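Local coordinates for uncharacterized protein conserved in bacteria (Cupriavidus necator, PDB 5DMH) that catalyses the ATP-dependent phosphorylation of 3-oxo-tetronate to 3-oxo-tetronate 4-phosphate and belongs to the four-carbon acid sugar kinase family, at residues Ala44-Leu47 with Ala48-Val52; Gln102-Ala106 with Gln107-Gln111; Ala134-Ala138 with Leu139-Phe143; Leu260-Pro263 with Glu264-Arg267. All blocks are in the same frame, centred on the assembly; numbering follows the deposited sequence.

Contact 1 of 4, residues Ala44-Leu47 with Ala48-Val52; sequences ATDL and ANTLV
Asp46 meets Asn49 and Thr50, and Leu47 meets Leu51, in a local contact between two successive, buried turns of helix 41-53, in the sugar-binding N-terminal domain. Four i to i+4 backbone bonds hold the turns together, from Ala48 N to Ala44 O (2.9 Å) through Leu51 N to Leu47 O (2.9 Å). On the apolar flank the Leu47 side chain, with CG anti to the backbone N (chi1 175°), brings CD1 to 4.0 Å from Leu51 CD1, and the two branched chains cross obliquely against Cys36 of strand 34-38. The polar flank is joined by one water rather than by direct side-chain bonds. This water donates to Asp46 OD1 (2.8 Å), accepts from Asn49 ND2 (3.0 Å) and is hydrogen-bonded to Thr50 OG1 at 2.8 Å. Each of the first two groups has a second partner: Ser256 OG for Asp46 OD1 and Gln413 OE1 for Asn49 ND2. The Asp46 side chain lies about 11 Å from the bound ADP. The helix is thus two-faced, greasy toward the strands and polar, with one bound water, on the other flank, where that shared water ties Asp46 OD1, Asn49 ND2 and Thr50 OG1 together.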
ATOM      1  N   ALA A  44      -0.235  -2.688   2.224  1.00 15.66           N
ATOM      2  CA  ALA A  44      -0.133  -3.857   3.072  1.00 15.77           C
ATOM      3  C   ALA A  44      -0.210  -5.165   2.248  1.00 17.96           C
ATOM      4  O   ALA A  44       0.592  -6.091   2.462  1.00 16.44           O
ATOM      5  CB  ALA A  44      -1.232  -3.825   4.130  1.00 18.36           C
ATOM      6  N   THR A  45      -1.182  -5.274   1.325  1.00 17.28           N
ATOM      7  CA  THR A  45      -1.300  -6.502   0.536  1.00 14.84           C
ATOM      8  C   THR A  45      -0.108  -6.686  -0.418  1.00 15.10           C
ATOM      9  O   THR A  45       0.334  -7.813  -0.640  1.00 17.85           O
ATOM     10  CB  THR A  45      -2.648  -6.629  -0.267  1.00 15.48           C
ATOM     11  OG1 THR A  45      -2.612  -5.819  -1.444  1.00 16.66           O
ATOM     12  CG2 THR A  45      -3.876  -6.305   0.587  1.00 18.55           C
ATOM     13  N   ASP A  46       0.381  -5.585  -0.970  1.00 14.94           N
ATOM     14  CA  ASP A  46       1.550  -5.544  -1.864  1.00 18.54           C
ATOM     15  C   ASP A  46       2.754  -6.111  -1.130  1.00 18.26           C
ATOM     16  O   ASP A  46       3.353  -7.085  -1.562  1.00 15.09           O
ATOM     17  CB  ASP A  46       1.767  -4.084  -2.293  1.00 14.84           C
ATOM     18  CG  ASP A  46       2.999  -3.859  -3.162  1.00 15.78           C
ATOM     19  OD1 ASP A  46       3.635  -4.825  -3.643  1.00 17.21           O
ATOM     20  OD2 ASP A  46       3.324  -2.663  -3.378  1.00 18.59           O
ATOM     21  N   LEU A  47       3.087  -5.520   0.012  1.00 17.08           N
ATOM     22  CA  LEU A  47       4.150  -6.061   0.866  1.00 19.05           C
ATOM     23  C   LEU A  47       3.952  -7.533   1.259  1.00 21.47           C
ATOM     24  O   LEU A  47       4.864  -8.342   1.110  1.00 17.14           O
ATOM     25  CB  LEU A  47       4.274  -5.198   2.114  1.00 17.19           C
ATOM     26  CG  LEU A  47       5.266  -5.709   3.164  1.00 16.03           C
ATOM     27  CD1 LEU A  47       6.656  -5.841   2.565  1.00 19.59           C
ATOM     28  CD2 LEU A  47       5.263  -4.790   4.344  1.00 20.07           C
ATOM     29  N   ALA A  48       2.771  -7.900   1.757  1.00 15.73           N
ATOM     30  CA  ALA A  48       2.539  -9.264   2.151  1.00 19.10           C
ATOM     31  C   ALA A  48       2.724 -10.202   0.948  1.00 20.66           C
ATOM     32  O   ALA A  48       3.267 -11.278   1.087  1.00 18.63           O
ATOM     33  CB  ALA A  48       1.163  -9.443   2.786  1.00 19.14           C
ATOM     34  N   ASN A  49       2.284  -9.779  -0.224  1.00 17.04           N
ATOM     35  CA  ASN A  49       2.485 -10.589  -1.429  1.00 21.08           C
ATOM     36  C   ASN A  49       3.970 -10.895  -1.667  1.00 20.32           C
ATOM     37  O   ASN A  49       4.351 -12.035  -1.928  1.00 20.64           O
ATOM     38  CB  ASN A  49       1.891  -9.848  -2.632  1.00 19.65           C
ATOM     39  CG  ASN A  49       2.070 -10.599  -3.953  1.00 20.07           C
ATOM     40  OD1 ASN A  49       1.592 -11.724  -4.134  1.00 21.07           O
ATOM     41  ND2 ASN A  49       2.777  -9.967  -4.878  1.00 20.37           N
ATOM     42  N   THR A  50       4.794  -9.856  -1.603  1.00 20.12           N
ATOM     43  CA  THR A  50       6.229 -10.010  -1.765  1.00 18.51           C
ATOM     44  C   THR A  50       6.834 -10.915  -0.713  1.00 17.79           C
ATOM     45  O   THR A  50       7.668 -11.771  -1.034  1.00 18.49           O
ATOM     46  CB  THR A  50       6.941  -8.635  -1.790  1.00 18.27           C
ATOM     47  OG1 THR A  50       6.679  -8.035  -3.067  1.00 21.72           O
ATOM     48  CG2 THR A  50       8.448  -8.818  -1.617  1.00 21.16           C
ATOM     49  N   LEU A  51       6.405 -10.770   0.537  1.00 18.91           N
ATOM     50  CA  LEU A  51       6.906 -11.654   1.585  1.00 21.71           C
ATOM     51  C   LEU A  51       6.494 -13.119   1.377  1.00 24.34           C
ATOM     52  O   LEU A  51       7.326 -14.018   1.503  1.00 22.77           O
ATOM     53  CB  LEU A  51       6.452 -11.157   2.953  1.00 18.66           C
ATOM     54  CG  LEU A  51       7.104  -9.842   3.356  1.00 21.86           C
ATOM     55  CD1 LEU A  51       6.387  -9.294   4.585  1.00 22.44           C
ATOM     56  CD2 LEU A  51       8.576 -10.027   3.616  1.00 18.31           C
ATOM     57  N   VAL A  52       5.221 -13.361   1.043  1.00 19.47           N
ATOM     58  CA  VAL A  52       4.757 -14.722   0.807  1.00 20.47           C
ATOM     59  C   VAL A  52       5.497 -15.347  -0.365  1.00 20.89           C
ATOM     60  O   VAL A  52       5.928 -16.489  -0.298  1.00 21.94           O
ATOM     61  CB  VAL A  52       3.234 -14.747   0.550  1.00 23.21           C
ATOM     62  CG1 VAL A  52       2.790 -16.094  -0.016  1.00 27.38           C
ATOM     63  CG2 VAL A  52       2.493 -14.383   1.837  1.00 23.28           C
TER
HETATM   64  O   HOH W   1       4.302  -7.471  -4.342  1.00 17.65           O

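Contact 2 of 4, residues Gln102-Ala106 with Gln107-Gln111; sequences QWLRA and QGCRQ
With chi1 of Gln107 at -48° and chi2 at -44°, its side chain bends back over the last turn of helix 90-106 and lies against Trp103, whose indole is swung out with CG anti to the backbone N. The result is a layered contact. Gln107 CG sits 3.8 Å from the centroid of the Trp103 six-membered ring, almost straight above it, as a CH-pi contact. Further along the chain, the amide stacks on the indole with the two planes 18° apart, and Gln107 NE2 rides 3.2 Å above the five-membered side of the ring system near Trp103 NE1. Both nitrogens there are donors, and Gln107 NE2 instead spends a proton on Trp103 O (2.9 Å). Gln107 N reaches the same oxygen at 3.1 Å from the opposite face of its carbonyl plane, so a single acceptor fixes both ends of the residue. Gly108, with positive phi, then ends the helix in a Schellman motif: Gly108 N bonds to Arg105 O (2.8 Å), and Cys109 N reaches back weakly to Leu104 O (3.3 Å). Water 2 spans Arg105 O and Cys109 O. On the sheet-facing side, Leu104 packs on Leu79 and Val81 of strand 78-82 and on Phe112, while Trp103 also touches Val81, and the chain enters strand 111-115 at Gln111.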
ATOM      1  N   GLN A 102       4.481  -1.419  18.984  1.00 16.86           N
ATOM      2  CA  GLN A 102       4.486  -2.094  20.273  1.00 20.61           C
ATOM      3  C   GLN A 102       3.783  -3.435  20.150  1.00 20.69           C
ATOM      4  O   GLN A 102       4.271  -4.447  20.677  1.00 20.48           O
ATOM      5  CB  GLN A 102       3.826  -1.223  21.339  1.00 22.97           C
ATOM      6  CG  GLN A 102       3.504  -1.957  22.628  1.00 29.75           C
ATOM      7  CD  GLN A 102       4.708  -2.558  23.285  1.00 32.00           C
ATOM      8  OE1 GLN A 102       5.858  -2.147  23.049  1.00 31.73           O
ATOM      9  NE2 GLN A 102       4.461  -3.552  24.133  1.00 27.95           N
ATOM     10  N   TRP A 103       2.644  -3.467  19.449  1.00 21.83           N
ATOM     11  CA  TRP A 103       1.917  -4.730  19.286  1.00 20.34           C
ATOM     12  C   TRP A 103       2.815  -5.776  18.604  1.00 21.01           C
ATOM     13  O   TRP A 103       2.889  -6.947  19.023  1.00 20.57           O
ATOM     14  CB  TRP A 103       0.595  -4.515  18.523  1.00 19.11           C
ATOM     15  CG  TRP A 103      -0.197  -5.774  18.377  1.00 18.78           C
ATOM     16  CD1 TRP A 103      -1.028  -6.351  19.304  1.00 24.80           C
ATOM     17  CD2 TRP A 103      -0.202  -6.637  17.239  1.00 17.79           C
ATOM     18  NE1 TRP A 103      -1.547  -7.517  18.806  1.00 24.37           N
ATOM     19  CE2 TRP A 103      -1.061  -7.716  17.537  1.00 25.47           C
ATOM     20  CE3 TRP A 103       0.433  -6.597  15.998  1.00 20.10           C
ATOM     21  CZ2 TRP A 103      -1.309  -8.749  16.625  1.00 30.31           C
ATOM     22  CZ3 TRP A 103       0.194  -7.615  15.090  1.00 20.33           C
ATOM     23  CH2 TRP A 103      -0.674  -8.680  15.405  1.00 26.71           C
ATOM     24  N   LEU A 104       3.518  -5.342  17.569  1.00 18.78           N
ATOM     25  CA  LEU A 104       4.407  -6.226  16.818  1.00 17.09           C
ATOM     26  C   LEU A 104       5.551  -6.737  17.680  1.00 21.48           C
ATOM     27  O   LEU A 104       5.875  -7.923  17.645  1.00 22.06           O
ATOM     28  CB  LEU A 104       4.951  -5.493  15.596  1.00 16.16           C
ATOM     29  CG  LEU A 104       3.914  -5.264  14.494  1.00 19.59           C
ATOM     30  CD1 LEU A 104       4.510  -4.314  13.477  1.00 19.13           C
ATOM     31  CD2 LEU A 104       3.474  -6.571  13.818  1.00 19.44           C
ATOM     32  N   ARG A 105       6.131  -5.859  18.495  1.00 19.61           N
ATOM     33  CA  ARG A 105       7.219  -6.256  19.377  1.00 23.66           C
ATOM     34  C   ARG A 105       6.737  -7.312  20.362  1.00 24.89           C
ATOM     35  O   ARG A 105       7.410  -8.308  20.616  1.00 27.29           O
ATOM     36  CB  ARG A 105       7.754  -5.050  20.151  1.00 18.77           C
ATOM     37  CG  ARG A 105       8.274  -3.921  19.336  1.00 29.51           C
ATOM     38  CD  ARG A 105       8.658  -2.744  20.204  1.00 38.94           C
ATOM     39  NE  ARG A 105      10.067  -2.817  20.541  1.00 43.55           N
ATOM     40  CZ  ARG A 105      10.818  -1.792  20.911  1.00 28.12           C
ATOM     41  NH1 ARG A 105      10.318  -0.558  21.007  1.00 22.38           N
ATOM     42  NH2 ARG A 105      12.095  -2.006  21.144  1.00 24.85           N
ATOM     43  N   ALA A 106       5.552  -7.081  20.902  1.00 22.16           N
ATOM     44  CA  ALA A 106       4.938  -7.986  21.867  1.00 28.84           C
ATOM     45  C   ALA A 106       4.619  -9.356  21.288  1.00 29.75           C
ATOM     46  O   ALA A 106       4.539 -10.321  22.039  1.00 28.65           O
ATOM     47  CB  ALA A 106       3.694  -7.364  22.407  1.00 23.07           C
ATOM     48  N   GLN A 107       4.406  -9.437  19.967  1.00 26.19           N
ATOM     49  CA  GLN A 107       4.255 -10.729  19.304  1.00 25.82           C
ATOM     50  C   GLN A 107       5.608 -11.412  19.081  1.00 27.07           C
ATOM     51  O   GLN A 107       5.649 -12.575  18.685  1.00 28.10           O
ATOM     52  CB  GLN A 107       3.533 -10.603  17.953  1.00 28.86           C
ATOM     53  CG  GLN A 107       2.250  -9.772  17.936  1.00 27.47           C
ATOM     54  CD  GLN A 107       1.331 -10.049  19.112  1.00 35.18           C
ATOM     55  OE1 GLN A 107       0.851 -11.166  19.279  1.00 35.09           O
ATOM     56  NE2 GLN A 107       1.086  -9.025  19.939  1.00 26.26           N
ATOM     57  N   GLY A 108       6.713 -10.697  19.306  1.00 24.70           N
ATOM     58  CA  GLY A 108       8.029 -11.320  19.238  1.00 27.55           C
ATOM     59  C   GLY A 108       8.888 -10.934  18.032  1.00 26.78           C
ATOM     60  O   GLY A 108       9.991 -11.462  17.834  1.00 25.64           O
ATOM     61  N   CYS A 109       8.410 -10.002  17.218  1.00 25.08           N
ATOM     62  CA  CYS A 109       9.141  -9.625  16.013  1.00 20.61           C
ATOM     63  C   CYS A 109      10.520  -9.036  16.342  1.00 26.58           C
ATOM     64  O   CYS A 109      10.674  -8.340  17.352  1.00 30.21           O
ATOM     65  CB  CYS A 109       8.344  -8.615  15.211  1.00 20.03           C
ATOM     66  SG  CYS A 109       6.781  -9.243  14.584  1.00 23.95           S
ATOM     67  N   ARG A 110      11.484  -9.299  15.453  1.00 25.16           N
ATOM     68  CA  ARG A 110      12.902  -8.953  15.617  1.00 31.83           C
ATOM     69  C   ARG A 110      13.346  -7.783  14.756  1.00 26.65           C
ATOM     70  O   ARG A 110      14.349  -7.133  15.051  1.00 27.32           O
ATOM     71  CB  ARG A 110      13.771 -10.135  15.180  1.00 33.90           C
ATOM     72  CG  ARG A 110      13.961 -11.202  16.212  1.00 48.23           C
ATOM     73  CD  ARG A 110      14.432 -12.479  15.555  1.00 50.82           C
ATOM     74  NE  ARG A 110      14.309 -13.617  16.463  1.00 54.67           N
ATOM     75  CZ  ARG A 110      15.325 -14.338  16.927  1.00 51.53           C
ATOM     76  NH1 ARG A 110      15.086 -15.348  17.748  1.00 57.31           N
ATOM     77  NH2 ARG A 110      16.575 -14.073  16.573  1.00 44.80           N
ATOM     78  N   GLN A 111      12.665  -7.598  13.635  1.00 24.13           N
ATOM     79  CA  GLN A 111      12.986  -6.539  12.685  1.00 20.36           C
ATOM     80  C   GLN A 111      11.670  -5.991  12.173  1.00 19.10           C
ATOM     81  O   GLN A 111      10.665  -6.698  12.156  1.00 18.58           O
ATOM     82  CB  GLN A 111      13.803  -7.078  11.531  1.00 24.18           C
ATOM     83  CG  GLN A 111      14.239  -6.050  10.532  1.00 20.83           C
ATOM     84  CD  GLN A 111      15.150  -6.649   9.463  1.00 25.97           C
ATOM     85  OE1 GLN A 111      14.796  -7.641   8.823  1.00 25.92           O
ATOM     86  NE2 GLN A 111      16.335  -6.059   9.285  1.00 23.04           N
TER
HETATM   87  O   HOH W   2      10.094  -8.367  19.857  1.00 27.58           O

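Contact 3 of 4, residues Ala134-Ala138 with Leu139-Phe143; sequences ALLAA and LDSDF
A Schellman motif closes the C-terminal end of helix 128-139, where Leu136 is met by Ser141 across the turn that leads into strand 144-147. Asp140, with phi of 54°, is the residue at which the chain leaves helical geometry, and its positive phi turns Ser141 N back to Leu136 O at 2.9 Å in a nearly straight bond (N-H...O 176°). The second bond of the motif, spanning three residues, runs from Asp140 N to Ala137 O (3.0 Å), with the donor standing well above the carbonyl plane. One residue earlier, Leu139 N still makes the regular helical bond to Leu135 O.

Two leucines pack against this turn. Leu136 puts its CG anti to the carbonyl carbon; with chi2 extended, CD2 then lies beside the polypeptide that leaves the helix, 3.7 Å from Ser141 CB and 3.6 Å from Phe143 O. Its CB meanwhile sits near Ser141 O. Leu139 packs alongside the helix in another way: its CB lies 3.4 Å from Leu135 O, and CD2 is carried to the same oxygen (3.6 Å) by a chi1 of -106° and an almost eclipsed chi2. Leu136 and Leu139 also touch Leu251 of strand 251-254, while Phe143 packs on helix 211-223. At the outer side, water 3 donates to Ala137 O (2.7 Å) and, over a longer distance, to Asp140 OD1. The end of the helix is therefore finished by complementary means: main-chain donors serve Leu135 O, Leu136 O and Ala137 O, the last shared with a water, Arg105 of helix 90-106 serves Ala138 O, and Leu136 carbons lie against Ser141 CB and Phe143 O.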
ATOM      1  N   ALA A 134       9.847   8.580  14.279  1.00 15.04           N
ATOM      2  CA  ALA A 134       9.243   8.175  15.540  1.00 17.72           C
ATOM      3  C   ALA A 134       9.556   6.706  15.817  1.00 18.51           C
ATOM      4  O   ALA A 134       9.777   6.313  16.962  1.00 18.15           O
ATOM      5  CB  ALA A 134       7.732   8.396  15.527  1.00 16.67           C
ATOM      6  N   LEU A 135       9.514   5.892  14.773  1.00 17.23           N
ATOM      7  CA  LEU A 135       9.773   4.474  14.920  1.00 15.22           C
ATOM      8  C   LEU A 135      11.233   4.231  15.299  1.00 16.60           C
ATOM      9  O   LEU A 135      11.512   3.423  16.196  1.00 18.67           O
ATOM     10  CB  LEU A 135       9.415   3.731  13.645  1.00 15.78           C
ATOM     11  CG  LEU A 135       7.921   3.604  13.318  1.00 19.68           C
ATOM     12  CD1 LEU A 135       7.772   2.996  11.972  1.00 14.90           C
ATOM     13  CD2 LEU A 135       7.126   2.788  14.344  1.00 18.67           C
ATOM     14  N   LEU A 136      12.156   4.951  14.648  1.00 19.26           N
ATOM     15  CA  LEU A 136      13.574   4.873  15.017  1.00 17.67           C
ATOM     16  C   LEU A 136      13.792   5.213  16.493  1.00 22.98           C
ATOM     17  O   LEU A 136      14.490   4.486  17.197  1.00 18.41           O
ATOM     18  CB  LEU A 136      14.424   5.806  14.161  1.00 17.14           C
ATOM     19  CG  LEU A 136      14.763   5.332  12.760  1.00 19.11           C
ATOM     20  CD1 LEU A 136      15.540   6.473  12.044  1.00 27.57           C
ATOM     21  CD2 LEU A 136      15.558   4.031  12.788  1.00 19.19           C
ATOM     22  N   ALA A 137      13.186   6.306  16.952  1.00 19.83           N
ATOM     23  CA  ALA A 137      13.334   6.726  18.337  1.00 23.66           C
ATOM     24  C   ALA A 137      12.808   5.643  19.264  1.00 20.17           C
ATOM     25  O   ALA A 137      13.471   5.303  20.252  1.00 17.76           O
ATOM     26  CB  ALA A 137      12.620   8.024  18.588  1.00 19.72           C
ATOM     27  N   ALA A 138      11.635   5.094  18.951  1.00 18.56           N
ATOM     28  CA  ALA A 138      11.045   4.085  19.818  1.00 17.83           C
ATOM     29  C   ALA A 138      11.844   2.777  19.805  1.00 18.49           C
ATOM     30  O   ALA A 138      11.887   2.063  20.811  1.00 20.60           O
ATOM     31  CB  ALA A 138       9.583   3.858  19.497  1.00 19.73           C
ATOM     32  N   LEU A 139      12.538   2.513  18.695  1.00 17.42           N
ATOM     33  CA  LEU A 139      13.449   1.374  18.617  1.00 19.39           C
ATOM     34  C   LEU A 139      14.865   1.681  19.160  1.00 21.54           C
ATOM     35  O   LEU A 139      15.704   0.784  19.232  1.00 23.20           O
ATOM     36  CB  LEU A 139      13.563   0.945  17.155  1.00 25.34           C
ATOM     37  CG  LEU A 139      12.924  -0.311  16.538  1.00 34.25           C
ATOM     38  CD1 LEU A 139      12.035  -1.150  17.408  1.00 23.23           C
ATOM     39  CD2 LEU A 139      12.210   0.039  15.232  1.00 24.46           C
ATOM     40  N   ASP A 140      15.120   2.946  19.512  1.00 21.25           N
ATOM     41  CA  ASP A 140      16.447   3.418  19.907  1.00 23.19           C
ATOM     42  C   ASP A 140      17.512   3.093  18.845  1.00 24.20           C
ATOM     43  O   ASP A 140      18.608   2.618  19.159  1.00 24.83           O
ATOM     44  CB  ASP A 140      16.872   2.842  21.252  1.00 22.28           C
ATOM     45  CG  ASP A 140      18.125   3.509  21.795  1.00 22.27           C
ATOM     46  OD1 ASP A 140      18.320   4.726  21.569  1.00 35.63           O
ATOM     47  OD2 ASP A 140      18.923   2.818  22.439  1.00 25.84           O
ATOM     48  N   SER A 141      17.164   3.359  17.594  1.00 20.82           N
ATOM     49  CA  SER A 141      18.057   3.151  16.456  1.00 21.40           C
ATOM     50  C   SER A 141      18.371   4.497  15.821  1.00 20.98           C
ATOM     51  O   SER A 141      17.497   5.355  15.726  1.00 21.78           O
ATOM     52  CB  SER A 141      17.401   2.238  15.426  1.00 22.51           C
ATOM     53  OG  SER A 141      18.304   1.946  14.375  1.00 22.85           O
ATOM     54  N   ASP A 142      19.606   4.667  15.340  1.00 17.43           N
ATOM     55  CA  ASP A 142      20.028   5.946  14.814  1.00 19.21           C
ATOM     56  C   ASP A 142      20.043   6.036  13.297  1.00 20.29           C
ATOM     57  O   ASP A 142      20.482   7.054  12.745  1.00 20.06           O
ATOM     58  CB  ASP A 142      21.411   6.335  15.384  1.00 23.66           C
ATOM     59  CG  ASP A 142      22.546   5.441  14.891  1.00 33.00           C
ATOM     60  OD1 ASP A 142      22.339   4.612  13.983  1.00 26.41           O
ATOM     61  OD2 ASP A 142      23.677   5.586  15.417  1.00 31.42           O
ATOM     62  N   PHE A 143      19.520   5.021  12.621  1.00 21.79           N
ATOM     63  CA  PHE A 143      19.568   5.006  11.153  1.00 16.22           C
ATOM     64  C   PHE A 143      18.596   4.050  10.487  1.00 18.87           C
ATOM     65  O   PHE A 143      18.436   2.914  10.918  1.00 17.69           O
ATOM     66  CB  PHE A 143      20.967   4.610  10.697  1.00 17.27           C
ATOM     67  CG  PHE A 143      21.136   4.567   9.204  1.00 17.18           C
ATOM     68  CD1 PHE A 143      21.503   5.698   8.517  1.00 16.97           C
ATOM     69  CD2 PHE A 143      20.935   3.386   8.489  1.00 15.99           C
ATOM     70  CE1 PHE A 143      21.671   5.664   7.145  1.00 17.43           C
ATOM     71  CE2 PHE A 143      21.115   3.343   7.122  1.00 15.95           C
ATOM     72  CZ  PHE A 143      21.481   4.489   6.448  1.00 18.54           C
TER
HETATM   73  O   HOH W   3      15.672   6.620  21.190  1.00 30.37           O

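Contact 4 of 4, residues Leu260-Pro263 with Glu264-Arg267; sequences LGLP and ENFR
Gly261 O, Leu262 O and Pro263 O take successive i to i+4 bonds from Asn265 N, Phe266 N and Arg267 N, of which the first two are weak, at 3.4 and 3.3 Å, and the third is firmer at 3.0 Å. Around this opening turn the side chains fold back on the main chain. Phe266 has its CG anti to the carbonyl carbon; chi1 of -63° and the ring's rotation together bring CD2 to 3.2 Å from Leu262 O, while Pro263 CA lies at the ring edge near its plane. Asn265 crosses the end of Leu262, with ND2 3.7 Å from Leu262 CD2, and that amide nitrogen is bonded to Gly243 O of helix 236-245.

The motif is the first turn of helix 262-268, a place where proline is readily accommodated because its nitrogen has no N-H to offer and none is called for by an earlier carbonyl. Glu264 N, likewise near the start, donates to water 4, which in turn donates to Leu260 O. Water 5 links Gly261 O with Asn265 OD1.

Arg267 bends at chi3 and lays one face of its guanidinium over Pro263 C, with NH1 3.7 Å from Pro263 CB. Its NE and NH2 both take hold of Glu264 OE1, side-on and in the guanidinium plane, with the salt bridge at 2.7 Å from NH2 to OE1. NE meets that oxygen from above the carboxylate plane, and NH2 from its anti side. Glu264 OE2 pairs with Arg268, and Arg267 NH1 bonds to Asn54 O.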
ATOM      1  N   LEU A 260      12.111  -7.630  -0.658  1.00 19.97           N
ATOM      2  CA  LEU A 260      12.442  -8.798  -1.477  1.00 19.46           C
ATOM      3  C   LEU A 260      13.442  -9.742  -0.820  1.00 21.23           C
ATOM      4  O   LEU A 260      13.271 -10.977  -0.835  1.00 21.11           O
ATOM      5  CB  LEU A 260      12.998  -8.332  -2.831  1.00 19.82           C
ATOM      6  CG  LEU A 260      11.935  -7.875  -3.825  1.00 21.99           C
ATOM      7  CD1 LEU A 260      12.604  -7.276  -5.050  1.00 24.44           C
ATOM      8  CD2 LEU A 260      11.044  -9.029  -4.257  1.00 23.70           C
ATOM      9  N   GLY A 261      14.515  -9.166  -0.276  1.00 20.59           N
ATOM     10  CA  GLY A 261      15.612  -9.940   0.254  1.00 22.72           C
ATOM     11  C   GLY A 261      15.559 -10.247   1.746  1.00 20.75           C
ATOM     12  O   GLY A 261      16.498 -10.843   2.279  1.00 20.39           O
ATOM     13  N   LEU A 262      14.497  -9.826   2.433  1.00 22.30           N
ATOM     14  CA  LEU A 262      14.485  -9.976   3.896  1.00 20.23           C
ATOM     15  C   LEU A 262      14.288 -11.434   4.315  1.00 19.69           C
ATOM     16  O   LEU A 262      14.939 -11.914   5.240  1.00 21.13           O
ATOM     17  CB  LEU A 262      13.465  -9.031   4.529  1.00 17.95           C
ATOM     18  CG  LEU A 262      13.742  -7.552   4.214  1.00 22.64           C
ATOM     19  CD1 LEU A 262      12.702  -6.650   4.849  1.00 21.80           C
ATOM     20  CD2 LEU A 262      15.151  -7.140   4.615  1.00 22.78           C
ATOM     21  N   PRO A 263      13.404 -12.167   3.627  1.00 20.37           N
ATOM     22  CA  PRO A 263      13.290 -13.590   3.993  1.00 22.70           C
ATOM     23  C   PRO A 263      14.596 -14.347   3.872  1.00 24.81           C
ATOM     24  O   PRO A 263      14.919 -15.181   4.713  1.00 24.87           O
ATOM     25  CB  PRO A 263      12.261 -14.115   2.982  1.00 20.73           C
ATOM     26  CG  PRO A 263      11.420 -12.943   2.690  1.00 21.88           C
ATOM     27  CD  PRO A 263      12.382 -11.780   2.641  1.00 18.87           C
ATOM     28  N   GLU A 264      15.372 -14.057   2.842  1.00 25.28           N
ATOM     29  CA  GLU A 264      16.647 -14.740   2.685  1.00 22.95           C
ATOM     30  C   GLU A 264      17.592 -14.452   3.856  1.00 24.67           C
ATOM     31  O   GLU A 264      18.320 -15.341   4.292  1.00 27.40           O
ATOM     32  CB  GLU A 264      17.296 -14.368   1.355  1.00 24.61           C
ATOM     33  CG  GLU A 264      18.552 -15.129   1.055  1.00 25.67           C
ATOM     34  CD  GLU A 264      18.309 -16.607   0.818  1.00 34.19           C
ATOM     35  OE1 GLU A 264      17.171 -16.975   0.469  1.00 32.29           O
ATOM     36  OE2 GLU A 264      19.263 -17.401   0.977  1.00 39.81           O
ATOM     37  N   ASN A 265      17.600 -13.222   4.373  1.00 22.22           N
ATOM     38  CA  ASN A 265      18.375 -12.943   5.585  1.00 22.67           C
ATOM     39  C   ASN A 265      18.037 -13.910   6.719  1.00 24.91           C
ATOM     40  O   ASN A 265      18.927 -14.437   7.377  1.00 24.58           O
ATOM     41  CB  ASN A 265      18.129 -11.531   6.095  1.00 21.71           C
ATOM     42  CG  ASN A 265      18.716 -10.466   5.202  1.00 28.37           C
ATOM     43  OD1 ASN A 265      19.713 -10.685   4.476  1.00 25.55           O
ATOM     44  ND2 ASN A 265      18.120  -9.277   5.275  1.00 20.41           N
ATOM     45  N   PHE A 266      16.751 -14.130   6.967  1.00 26.80           N
ATOM     46  CA  PHE A 266      16.363 -14.991   8.089  1.00 29.17           C
ATOM     47  C   PHE A 266      16.713 -16.450   7.811  1.00 25.72           C
ATOM     48  O   PHE A 266      17.108 -17.181   8.703  1.00 27.57           O
ATOM     49  CB  PHE A 266      14.874 -14.820   8.417  1.00 26.22           C
ATOM     50  CG  PHE A 266      14.525 -13.432   8.882  1.00 27.32           C
ATOM     51  CD1 PHE A 266      15.014 -12.957  10.090  1.00 33.15           C
ATOM     52  CD2 PHE A 266      13.730 -12.604   8.118  1.00 26.86           C
ATOM     53  CE1 PHE A 266      14.707 -11.674  10.518  1.00 31.97           C
ATOM     54  CE2 PHE A 266      13.420 -11.297   8.543  1.00 27.56           C
ATOM     55  CZ  PHE A 266      13.910 -10.845   9.739  1.00 29.15           C
ATOM     56  N   ARG A 267      16.579 -16.868   6.563  1.00 31.05           N
ATOM     57  CA  ARG A 267      16.973 -18.219   6.184  1.00 26.97           C
ATOM     58  C   ARG A 267      18.464 -18.432   6.431  1.00 27.93           C
ATOM     59  O   ARG A 267      18.878 -19.433   7.029  1.00 30.48           O
ATOM     60  CB  ARG A 267      16.630 -18.473   4.713  1.00 27.46           C
ATOM     61  CG  ARG A 267      15.179 -18.827   4.475  1.00 30.84           C
ATOM     62  CD  ARG A 267      14.970 -19.409   3.091  1.00 33.12           C
ATOM     63  NE  ARG A 267      15.139 -18.402   2.042  1.00 26.92           N
ATOM     64  CZ  ARG A 267      14.184 -17.598   1.590  1.00 25.20           C
ATOM     65  NH1 ARG A 267      12.946 -17.662   2.076  1.00 24.19           N
ATOM     66  NH2 ARG A 267      14.464 -16.717   0.633  1.00 26.55           N
TER
HETATM   67  O   HOH W   4      14.354 -13.144   0.278  1.00 22.61           O
HETATM   68  O   HOH W   5      19.134 -10.924   1.604  1.00 36.33           O

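The four contacts follow one another along the chain without nesting or crossing. Contact 1 lies inside helix 41-53, contacts 2 and 3 each close the turn from a helix into the following strand, and contact 4 starts helix 262-268. Space joins what sequence separates. Leu260 CD2 of contact 4 packs at 3.7 Å on Thr50 CG2 of contact 1, and Pro263 lies near Leu51. Contacts 2 and 3 set two helix ends side by side, with Arg105 NH1 probably hydrogen-bonded to Ala138 O (3.1 Å). Gln111 OE1 of contact 2 touches Phe266 CZ of contact 4, connecting strand 111-115 to helix 262-268. Contact 1 touches neither contact 2 nor contact 3, and contact 3 does not touch contact 4.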